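Local coordinates for uncharacterized protein (Bacteroides ovatus, PDB 4IPB), which is of unknown function but belongs to a PepSY-like family of putative beta-lactamase-inhibitor-like proteins, built on one long antiparallel sheet with helices packed against it, at residues Lys14-Ala19 and Lys42-Asn47; Trp52-Thr57 and Leu134-Phe139; Asn80-Asn85 and Gly103-Asp108; Ile97-Val102 and Lys110-Tyr115. All coordinates share one frame; numbering follows the deposited sequence.

Interaction 1 (Lys14-Ala19 and Lys42-Asn47); sequences KMYPKA and KNVWFN
Met15 and Tyr16, where helix 6-15 ends and the chain turns off, form part of a helix-on-sheet packing and rest on Val44, Phe46 and Lys42 of strand 40-46. Met15 is a selenomethionine, and its SE lies 3.9 Å from Phe46 CE2, a Met-aromatic contact in which the selenium approaches the ring obliquely. The chain runs extended as far as SE and then bends (chi3 73°), turning CE toward Val44 CG1, 4.3 Å away. Val44 divides its two methyls between neighbours: with CG1 anti to the backbone N and meeting Met15, CG2 is left to face Tyr16, where it sits 3.7 Å from CE2. The phenol hydroxyl reaches on to the aliphatic part of Lys42, with OH 3.9 Å from CD and the two side chains roughly perpendicular. A water takes a hydrogen bond from Lys42 NZ at 2.6 Å. Its link to Tyr16 OH is too short to be taken at face value, so the bridge is doubtful. The ammonium is also bonded to Thr57 OG1, and the hydroxyl to a glycerol probably from the crystallisation liquor. Phe35 meets the Tyr16 ring edge to face, while Val8, Thr11 and Phe12 of the same helix line Phe46. Mainly apolar packing holds the two segments together, as is usual where an alpha helix covers a face of an antiparallel sheet.

Interaction 2 (Trp52-Thr57 and Leu134-Phe139); sequences WVMTLT and LGPSTF
Met54 and Leu56 reach from strand 52-58 to the short helix 136-139 and the two residues before it. Met54, a selenomethionine, sets its SE 3.8 Å from Phe139 CB and obliquely to the ring, a Met-aromatic contact between side chains that meet at about a right angle. Its CE goes further, to the backbone at the helix start, 3.8 Å from Gly135 C and 3.9 Å from Pro136 N. CG occupies the position between the backbone N and carbonyl carbon (chi1 63°), and the straight chain beyond it carries the selenium to Phe139. Leu56 works through one methyl: CD2 lies 3.5 Å from Leu134 O, 3.8 Å from Leu134 CB and 3.9 Å from Phe139 CE2. The Phe139 ring is steadied from its own side, with Thr138 CG2 over one face and Leu134 O at its edge. Gly135 is the N-cap residue, its O taking the N-H of Thr138 at 2.9 Å. Behind Met54 the strand has a classic beta bulge, Val53 and Met54 together facing Trp45, whose ring also touches Pro136. Further out, Val89 of strand 82-90, Val99 of strand 97-104 and Phe114 of strand 107-115 also pack on Phe139, so the little helix lies across several strands of the sheet.

Interaction 3 (Asn80-Asn85 and Gly103-Asp108); sequences NWVVDN and GQDNVD
Val82 and Gly103 make an antiparallel hydrogen-bonded pair at the open end of the beta hairpin formed by strands 82-90 and 97-104. Both bonds of the pair are present: Val82 N to Gly103 O at 2.8 Å, and the straighter Gly103 N to Val82 O at 2.9 Å (161° at the hydrogen). A classic bulge follows, where Asp84 and Asn85 both face Lys101, and Asp84 OD2 is committed to a salt bridge with Lys110. On the other strand, a type II turn from Gln104 to Val107 leads into the next strand. Asp105 at that turn brings OD1 to 3.3 Å from Val82 CG2. Trp81, just ahead of the strand, runs its CE3 up to Gly103 O at 3.3 Å, and Tyr78 meets its ring edge to face. Gln104 lies over the indole: its extended chain places CG 3.6 Å from the centroid of the six-membered ring, a CH-pi contact, and its amide stacks 12° from the indole plane, with NE2 3.5 Å from Trp81 CE2.

Interaction 4 (Ile97-Val102 and Lys110-Tyr115); sequences IIVIKV and KYQLFY
Strands 97-104 and 107-115 pair as neighbours in the sheet, next to its outermost strand 121-126, in a buried contact where Ile98, Ile100 and Val102 face Tyr115, Leu113 and Tyr111 as antiparallel hydrogen-bonded pairs. Six backbone bonds join them, among them a nearly straight Tyr115 N to Ile98 O at 2.8 Å. On the face of Ile98 and Leu113, Ile100 sends CD1 to 3.8 Å from Tyr115 CD2, while Val102 CG1 lies 3.9 Å from Leu113 CD1. Helix 67-75 covers this side, Phe73 touching Ile100, Leu113 and Tyr115. On the opposite face, Val99 CG2 lies beside the Phe114 ring, 3.8 Å from CD2. Its CG1, held anti to the backbone N (chi1 -178°), turns instead to the Gln112 amide, 3.8 Å from NE2. That buried amide is satisfied at both ends, OE1 by Arg125 and NE2 by Ile133 O. The axes of segments 97-102 and 110-115 run at 159° and come within 4.5 Å, a twisted antiparallel beta hairpin, apolar on the Ile100 face and mixed on the other, where Lys101 and Gln112 join Val99.

In the fold
All four contacts belong to one antiparallel sheet but differ in depth and chemistry. Interactions 2 and 4 are buried, interaction 1 partly so, and interaction 3 lies at the surface, its centre about 19 Å from the centre of the chain. Interactions 1 and 2 are helix-to-strand packing, each with a selenomethionine against a phenylalanine, on opposite faces of the neighbouring strands 40-46 and 52-58. Interactions 3 and 4 are built on strand pairing and share strands 97-104 and 107-115; Trp81 of the one packs on Tyr111 of the other. Phe139 ties interaction 2 to interaction 4 through Val99 and Phe114. Interactions 1 and 3 lie about 31 Å apart, centre to centre.

Interaction 1 (Lys14-Ala19 and Lys42-Asn47)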
loop_
_atom_site.group_PDB
_atom_site.type_symbol
_atom_site.label_atom_id
_atom_site.label_comp_id
_atom_site.label_asym_id
_atom_site.label_seq_id
_atom_site.Cartn_x
_atom_site.Cartn_y
_atom_site.Cartn_z
ATOM N N LYS A 14 0.918 -19.120 -7.027
ATOM C CA LYS A 14 2.227 -19.449 -6.447
ATOM C C LYS A 14 2.618 -18.562 -5.257
ATOM O O LYS A 14 3.160 -19.078 -4.240
ATOM C CB LYS A 14 3.288 -19.397 -7.509
ATOM C CG LYS A 14 3.084 -20.486 -8.556
ATOM C CD LYS A 14 4.239 -20.490 -9.518
ATOM C CE LYS A 14 4.099 -21.706 -10.395
ATOM N NZ LYS A 14 3.210 -21.345 -11.527
HETATM N N MSE A 15 2.285 -17.278 -5.333
HETATM C CA MSE A 15 2.580 -16.332 -4.245
HETATM C C MSE A 15 1.717 -16.577 -3.017
HETATM O O MSE A 15 2.187 -16.432 -1.880
HETATM C CB MSE A 15 2.407 -14.894 -4.722
HETATM C CG MSE A 15 3.440 -14.530 -5.729
HETATM SE SE MSE A 15 3.291 -12.665 -6.236
HETATM C CE MSE A 15 3.924 -11.816 -4.732
ATOM N N TYR A 16 0.411 -16.813 -3.243
ATOM C CA TYR A 16 -0.580 -16.885 -2.204
ATOM C C TYR A 16 -1.488 -18.096 -2.391
ATOM O O TYR A 16 -2.694 -17.963 -2.673
ATOM C CB TYR A 16 -1.413 -15.590 -2.188
ATOM C CG TYR A 16 -0.557 -14.409 -1.787
ATOM C CD1 TYR A 16 -0.228 -14.197 -0.479
ATOM C CD2 TYR A 16 -0.115 -13.525 -2.703
ATOM C CE1 TYR A 16 0.532 -13.133 -0.101
ATOM C CE2 TYR A 16 0.722 -12.501 -2.353
ATOM C CZ TYR A 16 1.033 -12.309 -1.051
ATOM O OH TYR A 16 1.868 -11.269 -0.641
ATOM N N PRO A 17 -0.919 -19.309 -2.218
ATOM C CA PRO A 17 -1.664 -20.535 -2.523
ATOM C C PRO A 17 -2.923 -20.720 -1.666
ATOM O O PRO A 17 -3.872 -21.395 -2.100
ATOM C CB PRO A 17 -0.631 -21.649 -2.273
ATOM C CG PRO A 17 0.413 -21.040 -1.428
ATOM C CD PRO A 17 0.497 -19.616 -1.923
ATOM N N LYS A 18 -2.940 -20.132 -0.477
ATOM C CA LYS A 18 -4.068 -20.328 0.448
ATOM C C LYS A 18 -5.073 -19.169 0.452
ATOM O O LYS A 18 -6.084 -19.222 1.163
ATOM C CB LYS A 18 -3.548 -20.560 1.859
ATOM C CG LYS A 18 -2.609 -21.750 1.944
ATOM C CD LYS A 18 -3.176 -22.965 1.174
ATOM C CE LYS A 18 -2.897 -24.264 1.881
ATOM N NZ LYS A 18 -1.498 -24.474 2.331
ATOM N N ALA A 19 -4.823 -18.142 -0.346
ATOM C CA ALA A 19 -5.772 -17.024 -0.403
ATOM C C ALA A 19 -7.128 -17.489 -0.905
ATOM O O ALA A 19 -7.189 -18.313 -1.792
ATOM C CB ALA A 19 -5.255 -15.962 -1.352
ATOM N N LYS A 42 -4.500 -7.190 1.809
ATOM C CA LYS A 42 -3.483 -7.044 0.796
ATOM C C LYS A 42 -4.060 -6.693 -0.581
ATOM O O LYS A 42 -5.192 -7.094 -0.909
ATOM C CB LYS A 42 -2.743 -8.364 0.644
ATOM C CG LYS A 42 -2.112 -8.940 1.911
ATOM C CD LYS A 42 -0.722 -9.404 1.660
ATOM C CE LYS A 42 -0.020 -9.756 2.954
ATOM N NZ LYS A 42 1.294 -9.084 3.026
ATOM N N ASN A 43 -3.293 -5.891 -1.329
ATOM C CA ASN A 43 -3.557 -5.645 -2.757
ATOM C C ASN A 43 -2.276 -5.969 -3.470
ATOM O O ASN A 43 -1.218 -5.338 -3.239
ATOM C CB ASN A 43 -3.985 -4.199 -2.979
ATOM C CG ASN A 43 -5.352 -3.943 -2.458
ATOM O OD1 ASN A 43 -6.348 -4.269 -3.132
ATOM N ND2 ASN A 43 -5.445 -3.369 -1.276
ATOM N N VAL A 44 -2.365 -6.975 -4.340
ATOM C CA VAL A 44 -1.179 -7.485 -5.013
ATOM C C VAL A 44 -1.385 -7.275 -6.506
ATOM O O VAL A 44 -2.380 -7.753 -7.071
ATOM C CB VAL A 44 -0.936 -8.991 -4.699
ATOM C CG1 VAL A 44 0.338 -9.529 -5.402
ATOM C CG2 VAL A 44 -0.871 -9.241 -3.185
ATOM N N TRP A 45 -0.420 -6.617 -7.129
ATOM C CA TRP A 45 -0.532 -6.159 -8.502
ATOM C C TRP A 45 0.407 -6.895 -9.460
ATOM O O TRP A 45 1.529 -7.246 -9.087
ATOM C CB TRP A 45 -0.230 -4.661 -8.566
ATOM C CG TRP A 45 -1.216 -3.824 -7.876
ATOM C CD1 TRP A 45 -1.284 -3.477 -6.524
ATOM C CD2 TRP A 45 -2.244 -3.054 -8.525
ATOM N NE1 TRP A 45 -2.368 -2.654 -6.322
ATOM C CE2 TRP A 45 -2.944 -2.356 -7.527
ATOM C CE3 TRP A 45 -2.720 -2.998 -9.850
ATOM C CZ2 TRP A 45 -4.049 -1.575 -7.820
ATOM C CZ3 TRP A 45 -3.756 -2.200 -10.148
ATOM C CH2 TRP A 45 -4.427 -1.473 -9.141
ATOM N N PHE A 46 -0.068 -7.118 -10.684
ATOM C CA PHE A 46 0.679 -7.840 -11.726
ATOM C C PHE A 46 0.566 -7.133 -13.058
ATOM O O PHE A 46 -0.408 -6.406 -13.288
ATOM C CB PHE A 46 0.066 -9.258 -11.949
ATOM C CG PHE A 46 0.045 -10.096 -10.707
ATOM C CD1 PHE A 46 -0.916 -9.958 -9.748
ATOM C CD2 PHE A 46 1.087 -10.974 -10.468
ATOM C CE1 PHE A 46 -0.860 -10.716 -8.556
ATOM C CE2 PHE A 46 1.129 -11.749 -9.309
ATOM C CZ PHE A 46 0.165 -11.599 -8.343
ATOM N N ASN A 47 1.558 -7.339 -13.920
ATOM C CA ASN A 47 1.488 -6.860 -15.289
ATOM C C ASN A 47 0.913 -7.951 -16.212
ATOM O O ASN A 47 0.591 -9.074 -15.775
ATOM C CB ASN A 47 2.839 -6.316 -15.756
ATOM C CG ASN A 47 3.867 -7.398 -15.985
ATOM O OD1 ASN A 47 3.548 -8.593 -16.121
ATOM N ND2 ASN A 47 5.124 -6.990 -15.970
HETATM O O HOH W 1 2.765 -10.486 1.468
#

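Interaction 2 (Trp52-Thr57 and Leu134-Phe139)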
loop_
_atom_site.group_PDB
_atom_site.type_symbol
_atom_site.label_atom_id
_atom_site.label_comp_id
_atom_site.label_asym_id
_atom_site.label_seq_id
_atom_site.Cartn_x
_atom_site.Cartn_y
_atom_site.Cartn_z
ATOM N N TRP A 52 4.711 -10.146 -11.072
ATOM C CA TRP A 52 4.396 -9.356 -9.902
ATOM C C TRP A 52 5.113 -8.000 -9.976
ATOM O O TRP A 52 6.307 -7.933 -10.259
ATOM C CB TRP A 52 4.887 -10.091 -8.668
ATOM C CG TRP A 52 4.769 -9.314 -7.391
ATOM C CD1 TRP A 52 3.632 -8.838 -6.839
ATOM C CD2 TRP A 52 5.846 -8.922 -6.547
ATOM N NE1 TRP A 52 3.941 -8.142 -5.710
ATOM C CE2 TRP A 52 5.287 -8.171 -5.498
ATOM C CE3 TRP A 52 7.241 -9.093 -6.590
ATOM C CZ2 TRP A 52 6.042 -7.644 -4.483
ATOM C CZ3 TRP A 52 7.966 -8.566 -5.575
ATOM C CH2 TRP A 52 7.367 -7.875 -4.532
ATOM N N VAL A 53 4.344 -6.941 -9.763
ATOM C CA VAL A 53 4.855 -5.564 -9.747
ATOM C C VAL A 53 4.866 -4.840 -8.412
ATOM O O VAL A 53 5.695 -3.951 -8.233
ATOM C CB VAL A 53 4.271 -4.726 -10.858
ATOM C CG1 VAL A 53 4.677 -5.341 -12.208
ATOM C CG2 VAL A 53 2.807 -4.492 -10.711
HETATM N N MSE A 54 3.934 -5.162 -7.532
HETATM C CA MSE A 54 3.913 -4.556 -6.147
HETATM C C MSE A 54 2.903 -5.238 -5.273
HETATM O O MSE A 54 1.844 -5.714 -5.750
HETATM C CB MSE A 54 3.743 -3.030 -6.142
HETATM C CG MSE A 54 2.457 -2.565 -6.704
HETATM SE SE MSE A 54 2.316 -0.584 -6.562
HETATM C CE MSE A 54 0.552 -0.425 -7.140
ATOM N N THR A 55 3.165 -5.183 -3.952
ATOM C CA THR A 55 2.213 -5.600 -2.991
ATOM C C THR A 55 2.067 -4.493 -1.957
ATOM O O THR A 55 3.072 -3.964 -1.456
ATOM C CB THR A 55 2.712 -6.871 -2.289
ATOM O OG1 THR A 55 2.709 -7.958 -3.225
ATOM C CG2 THR A 55 1.813 -7.225 -1.103
ATOM N N LEU A 56 0.826 -4.208 -1.628
ATOM C CA LEU A 56 0.476 -3.226 -0.602
ATOM C C LEU A 56 -0.242 -3.939 0.526
ATOM O O LEU A 56 -1.284 -4.613 0.311
ATOM C CB LEU A 56 -0.358 -2.113 -1.163
ATOM C CG LEU A 56 0.326 -1.280 -2.212
ATOM C CD1 LEU A 56 0.184 -1.826 -3.617
ATOM C CD2 LEU A 56 -0.173 0.146 -2.185
ATOM N N THR A 57 0.301 -3.822 1.748
ATOM C CA THR A 57 -0.261 -4.485 2.900
ATOM C C THR A 57 -0.742 -3.417 3.889
ATOM O O THR A 57 0.005 -2.509 4.239
ATOM C CB THR A 57 0.756 -5.365 3.641
ATOM O OG1 THR A 57 1.312 -6.355 2.733
ATOM C CG2 THR A 57 0.143 -6.101 4.809
ATOM N N LEU A 134 -3.591 4.683 -3.823
ATOM C CA LEU A 134 -2.535 3.696 -3.670
ATOM C C LEU A 134 -2.395 2.774 -4.905
ATOM O O LEU A 134 -2.036 1.614 -4.775
ATOM C CB LEU A 134 -2.839 2.864 -2.425
ATOM C CG LEU A 134 -2.620 3.551 -1.056
ATOM C CD1 LEU A 134 -3.245 2.664 0.012
ATOM C CD2 LEU A 134 -1.170 3.915 -0.775
ATOM N N GLY A 135 -2.678 3.300 -6.084
ATOM C CA GLY A 135 -2.565 2.521 -7.345
ATOM C C GLY A 135 -1.333 2.732 -8.200
ATOM O O GLY A 135 -0.382 3.425 -7.793
ATOM N N PRO A 136 -1.312 2.124 -9.392
ATOM C CA PRO A 136 -0.196 2.283 -10.320
ATOM C C PRO A 136 0.204 3.744 -10.549
ATOM O O PRO A 136 1.406 4.046 -10.607
ATOM C CB PRO A 136 -0.747 1.664 -11.596
ATOM C CG PRO A 136 -1.531 0.523 -11.058
ATOM C CD PRO A 136 -2.258 1.107 -9.886
ATOM N N SER A 137 -0.767 4.631 -10.645
ATOM C CA SER A 137 -0.415 6.043 -10.918
ATOM C C SER A 137 0.403 6.663 -9.795
ATOM O O SER A 137 1.170 7.627 -10.027
ATOM C CB SER A 137 -1.650 6.871 -11.237
ATOM O OG SER A 137 -2.438 7.127 -10.103
ATOM N N THR A 138 0.283 6.129 -8.583
ATOM C CA THR A 138 1.076 6.647 -7.457
ATOM C C THR A 138 2.490 6.098 -7.413
ATOM O O THR A 138 3.429 6.793 -7.001
ATOM C CB THR A 138 0.312 6.359 -6.155
ATOM O OG1 THR A 138 -0.930 7.094 -6.163
ATOM C CG2 THR A 138 1.093 6.697 -4.917
ATOM N N PHE A 139 2.673 4.827 -7.800
ATOM C CA PHE A 139 3.958 4.144 -7.642
ATOM C C PHE A 139 4.678 3.699 -8.906
ATOM O O PHE A 139 5.899 3.591 -8.885
ATOM C CB PHE A 139 3.734 2.898 -6.771
ATOM C CG PHE A 139 3.226 3.209 -5.407
ATOM C CD1 PHE A 139 4.053 3.834 -4.456
ATOM C CD2 PHE A 139 1.936 2.946 -5.061
ATOM C CE1 PHE A 139 3.547 4.091 -3.174
ATOM C CE2 PHE A 139 1.426 3.260 -3.820
ATOM C CZ PHE A 139 2.253 3.815 -2.860
#

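Interaction 3 (Asn80-Asn85 and Gly103-Asp108)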
loop_
_atom_site.group_PDB
_atom_site.type_symbol
_atom_site.label_atom_id
_atom_site.label_comp_id
_atom_site.label_asym_id
_atom_site.label_seq_id
_atom_site.Cartn_x
_atom_site.Cartn_y
_atom_site.Cartn_z
ATOM N N ASN A 80 1.809 14.365 16.105
ATOM C CA ASN A 80 0.572 14.436 16.865
ATOM C C ASN A 80 -0.719 14.350 16.045
ATOM O O ASN A 80 -1.811 14.541 16.578
ATOM C CB ASN A 80 0.581 15.720 17.708
ATOM C CG ASN A 80 1.728 15.745 18.719
ATOM O OD1 ASN A 80 2.035 14.734 19.345
ATOM N ND2 ASN A 80 2.380 16.886 18.852
ATOM N N TRP A 81 -0.606 14.027 14.769
ATOM C CA TRP A 81 -1.763 13.866 13.906
ATOM C C TRP A 81 -2.425 12.486 14.147
ATOM O O TRP A 81 -1.789 11.580 14.690
ATOM C CB TRP A 81 -1.310 14.034 12.438
ATOM C CG TRP A 81 -1.090 15.491 12.054
ATOM C CD1 TRP A 81 -0.331 16.409 12.698
ATOM C CD2 TRP A 81 -1.651 16.150 10.927
ATOM N NE1 TRP A 81 -0.400 17.633 12.052
ATOM C CE2 TRP A 81 -1.226 17.500 10.969
ATOM C CE3 TRP A 81 -2.528 15.748 9.915
ATOM C CZ2 TRP A 81 -1.611 18.430 10.002
ATOM C CZ3 TRP A 81 -2.937 16.677 8.987
ATOM C CH2 TRP A 81 -2.456 18.000 9.027
ATOM N N VAL A 82 -3.667 12.334 13.705
ATOM C CA VAL A 82 -4.415 11.078 13.813
ATOM C C VAL A 82 -4.057 10.189 12.652
ATOM O O VAL A 82 -4.084 10.615 11.476
ATOM C CB VAL A 82 -5.937 11.318 13.763
ATOM C CG1 VAL A 82 -6.710 10.001 13.738
ATOM C CG2 VAL A 82 -6.363 12.160 14.951
ATOM N N VAL A 83 -3.688 8.950 12.965
ATOM C CA VAL A 83 -3.198 8.080 11.923
ATOM C C VAL A 83 -4.386 7.279 11.401
ATOM O O VAL A 83 -4.982 6.490 12.148
ATOM C CB VAL A 83 -2.098 7.170 12.453
ATOM C CG1 VAL A 83 -1.760 6.138 11.415
ATOM C CG2 VAL A 83 -0.869 7.998 12.770
ATOM N N ASP A 84 -4.771 7.515 10.159
ATOM C CA ASP A 84 -5.910 6.820 9.555
ATOM C C ASP A 84 -5.561 5.456 8.987
ATOM O O ASP A 84 -6.389 4.531 9.044
ATOM C CB ASP A 84 -6.518 7.628 8.416
ATOM C CG ASP A 84 -7.221 8.894 8.900
ATOM O OD1 ASP A 84 -7.408 9.108 10.130
ATOM O OD2 ASP A 84 -7.597 9.687 8.011
ATOM N N ASN A 85 -4.365 5.352 8.427
ATOM C CA ASN A 85 -3.921 4.100 7.851
ATOM C C ASN A 85 -2.403 4.076 7.723
ATOM O O ASN A 85 -1.727 5.105 7.760
ATOM C CB ASN A 85 -4.634 3.913 6.511
ATOM C CG ASN A 85 -4.499 2.502 5.949
ATOM O OD1 ASN A 85 -4.260 1.513 6.677
ATOM N ND2 ASN A 85 -4.701 2.387 4.637
ATOM N N GLY A 103 -4.554 12.594 9.447
ATOM C CA GLY A 103 -5.568 13.645 9.474
ATOM C C GLY A 103 -5.555 14.290 10.876
ATOM O O GLY A 103 -4.727 14.020 11.728
ATOM N N GLN A 104 -6.465 15.194 11.126
ATOM C CA GLN A 104 -6.545 15.823 12.463
ATOM C C GLN A 104 -7.941 15.613 12.918
ATOM O O GLN A 104 -8.827 15.552 12.084
ATOM C CB GLN A 104 -6.208 17.306 12.389
ATOM C CG GLN A 104 -4.711 17.536 12.401
ATOM C CD GLN A 104 -4.335 18.997 12.307
ATOM O OE1 GLN A 104 -4.924 19.753 11.532
ATOM N NE2 GLN A 104 -3.326 19.403 13.077
ATOM N N ASP A 105 -8.146 15.408 14.221
ATOM C CA ASP A 105 -9.486 15.364 14.740
ATOM C C ASP A 105 -10.100 16.718 14.378
ATOM O O ASP A 105 -9.426 17.764 14.446
ATOM C CB ASP A 105 -9.528 15.195 16.271
ATOM C CG ASP A 105 -9.350 13.772 16.723
ATOM O OD1 ASP A 105 -9.434 12.822 15.898
ATOM O OD2 ASP A 105 -9.124 13.607 17.940
ATOM N N ASN A 106 -11.354 16.652 13.958
ATOM C CA ASN A 106 -12.174 17.808 13.685
ATOM C C ASN A 106 -11.848 18.638 12.434
ATOM O O ASN A 106 -12.469 19.666 12.231
ATOM C CB ASN A 106 -12.214 18.686 14.911
ATOM C CG ASN A 106 -12.837 17.989 16.103
ATOM O OD1 ASN A 106 -12.181 17.802 17.125
ATOM N ND2 ASN A 106 -14.123 17.680 16.019
ATOM N N VAL A 107 -10.941 18.188 11.584
ATOM C CA VAL A 107 -10.807 18.791 10.227
ATOM C C VAL A 107 -10.572 17.722 9.171
ATOM O O VAL A 107 -10.101 16.616 9.463
ATOM C CB VAL A 107 -9.718 19.902 10.087
ATOM C CG1 VAL A 107 -10.195 21.220 10.701
ATOM C CG2 VAL A 107 -8.394 19.460 10.684
ATOM N N ASP A 108 -10.965 18.046 7.950
ATOM C CA ASP A 108 -11.012 17.066 6.874
ATOM C C ASP A 108 -9.720 16.972 6.051
ATOM O O ASP A 108 -9.634 16.178 5.122
ATOM C CB ASP A 108 -12.219 17.355 5.978
ATOM C CG ASP A 108 -13.524 17.239 6.732
ATOM O OD1 ASP A 108 -13.667 16.249 7.489
ATOM O OD2 ASP A 108 -14.399 18.138 6.589
#

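Interaction 4 (Ile97-Val102 and Lys110-Tyr115)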
loop_
_atom_site.group_PDB
_atom_site.type_symbol
_atom_site.label_atom_id
_atom_site.label_comp_id
_atom_site.label_asym_id
_atom_site.label_seq_id
_atom_site.Cartn_x
_atom_site.Cartn_y
_atom_site.Cartn_z
ATOM N N ILE A 97 8.370 1.235 0.560
ATOM C CA ILE A 97 7.871 2.525 1.013
ATOM C C ILE A 97 6.761 2.278 2.044
ATOM O O ILE A 97 5.924 1.426 1.854
ATOM C CB ILE A 97 7.229 3.333 -0.119
ATOM C CG1 ILE A 97 8.231 3.597 -1.207
ATOM C CG2 ILE A 97 6.719 4.674 0.424
ATOM C CD1 ILE A 97 7.641 4.124 -2.520
ATOM N N ILE A 98 6.811 3.026 3.135
ATOM C CA ILE A 98 5.775 3.017 4.125
ATOM C C ILE A 98 4.933 4.282 3.948
ATOM O O ILE A 98 5.448 5.389 3.967
ATOM C CB ILE A 98 6.347 2.993 5.552
ATOM C CG1 ILE A 98 7.112 1.706 5.850
ATOM C CG2 ILE A 98 5.187 3.097 6.555
ATOM C CD1 ILE A 98 8.549 1.717 5.409
ATOM N N VAL A 99 3.639 4.112 3.736
ATOM C CA VAL A 99 2.746 5.241 3.491
ATOM C C VAL A 99 1.879 5.350 4.715
ATOM O O VAL A 99 1.122 4.427 5.053
ATOM C CB VAL A 99 1.898 5.094 2.217
ATOM C CG1 VAL A 99 1.069 6.329 2.042
ATOM C CG2 VAL A 99 2.792 4.899 1.002
ATOM N N ILE A 100 1.984 6.491 5.390
ATOM C CA ILE A 100 1.139 6.762 6.560
ATOM C C ILE A 100 0.161 7.841 6.173
ATOM O O ILE A 100 0.575 8.921 5.760
ATOM C CB ILE A 100 1.956 7.198 7.782
ATOM C CG1 ILE A 100 3.090 6.191 8.039
ATOM C CG2 ILE A 100 1.033 7.383 8.982
ATOM C CD1 ILE A 100 4.007 6.574 9.194
ATOM N N LYS A 101 -1.147 7.539 6.285
ATOM C CA LYS A 101 -2.179 8.518 6.013
ATOM C C LYS A 101 -2.607 9.152 7.321
ATOM O O LYS A 101 -3.011 8.462 8.267
ATOM C CB LYS A 101 -3.383 7.890 5.319
ATOM C CG LYS A 101 -4.388 8.906 4.841
ATOM C CD LYS A 101 -5.541 8.226 4.161
ATOM C CE LYS A 101 -6.550 9.242 3.695
ATOM N NZ LYS A 101 -7.848 8.611 3.352
ATOM N N VAL A 102 -2.485 10.479 7.382
ATOM C CA VAL A 102 -2.808 11.207 8.594
ATOM C C VAL A 102 -3.846 12.282 8.364
ATOM O O VAL A 102 -4.043 12.782 7.222
ATOM C CB VAL A 102 -1.566 11.870 9.198
ATOM C CG1 VAL A 102 -0.580 10.802 9.612
ATOM C CG2 VAL A 102 -0.904 12.830 8.230
ATOM N N LYS A 110 -6.302 15.651 4.870
ATOM C CA LYS A 110 -5.613 14.376 4.964
ATOM C C LYS A 110 -4.324 14.441 4.120
ATOM O O LYS A 110 -4.360 14.977 2.996
ATOM C CB LYS A 110 -6.445 13.231 4.366
ATOM C CG LYS A 110 -7.871 13.088 4.845
ATOM C CD LYS A 110 -7.909 12.383 6.151
ATOM C CE LYS A 110 -9.338 12.220 6.644
ATOM N NZ LYS A 110 -9.285 11.949 8.099
ATOM N N TYR A 111 -3.217 13.928 4.658
ATOM C CA TYR A 111 -1.981 13.787 3.905
ATOM C C TYR A 111 -1.496 12.344 3.901
ATOM O O TYR A 111 -1.700 11.641 4.883
ATOM C CB TYR A 111 -0.841 14.620 4.503
ATOM C CG TYR A 111 -1.106 16.101 4.518
ATOM C CD1 TYR A 111 -1.096 16.829 3.320
ATOM C CD2 TYR A 111 -1.241 16.785 5.703
ATOM C CE1 TYR A 111 -1.364 18.189 3.327
ATOM C CE2 TYR A 111 -1.468 18.152 5.715
ATOM C CZ TYR A 111 -1.547 18.828 4.527
ATOM O OH TYR A 111 -1.782 20.182 4.630
ATOM N N GLN A 112 -0.919 11.929 2.787
ATOM C CA GLN A 112 -0.094 10.720 2.742
ATOM C C GLN A 112 1.355 11.105 2.946
ATOM O O GLN A 112 1.849 12.032 2.281
ATOM C CB GLN A 112 -0.155 9.984 1.403
ATOM C CG GLN A 112 -1.432 9.220 1.180
ATOM C CD GLN A 112 -1.451 8.607 -0.202
ATOM O OE1 GLN A 112 -1.140 9.271 -1.166
ATOM N NE2 GLN A 112 -1.809 7.318 -0.304
ATOM N N LEU A 113 1.997 10.383 3.857
ATOM C CA LEU A 113 3.397 10.572 4.200
ATOM C C LEU A 113 4.118 9.357 3.675
ATOM O O LEU A 113 3.741 8.256 3.989
ATOM C CB LEU A 113 3.563 10.666 5.731
ATOM C CG LEU A 113 2.632 11.548 6.521
ATOM C CD1 LEU A 113 2.943 11.474 8.006
ATOM C CD2 LEU A 113 2.669 12.933 5.964
ATOM N N PHE A 114 5.142 9.547 2.838
ATOM C CA PHE A 114 5.938 8.464 2.210
ATOM C C PHE A 114 7.312 8.362 2.873
ATOM O O PHE A 114 8.188 9.255 2.666
ATOM C CB PHE A 114 6.100 8.762 0.733
ATOM C CG PHE A 114 4.777 8.770 -0.042
ATOM C CD1 PHE A 114 3.949 9.855 0.011
ATOM C CD2 PHE A 114 4.470 7.728 -0.913
ATOM C CE1 PHE A 114 2.757 9.881 -0.719
ATOM C CE2 PHE A 114 3.312 7.755 -1.656
ATOM C CZ PHE A 114 2.424 8.832 -1.536
ATOM N N TYR A 115 7.484 7.307 3.670
ATOM C CA TYR A 115 8.692 7.064 4.410
ATOM C C TYR A 115 9.502 5.910 3.796
ATOM O O TYR A 115 8.934 4.898 3.380
ATOM C CB TYR A 115 8.394 6.659 5.883
ATOM C CG TYR A 115 8.016 7.816 6.764
ATOM C CD1 TYR A 115 8.987 8.524 7.411
ATOM C CD2 TYR A 115 6.674 8.166 6.972
ATOM C CE1 TYR A 115 8.671 9.601 8.230
ATOM C CE2 TYR A 115 6.341 9.253 7.784
ATOM C CZ TYR A 115 7.338 9.942 8.408
ATOM O OH TYR A 115 7.060 11.025 9.214
#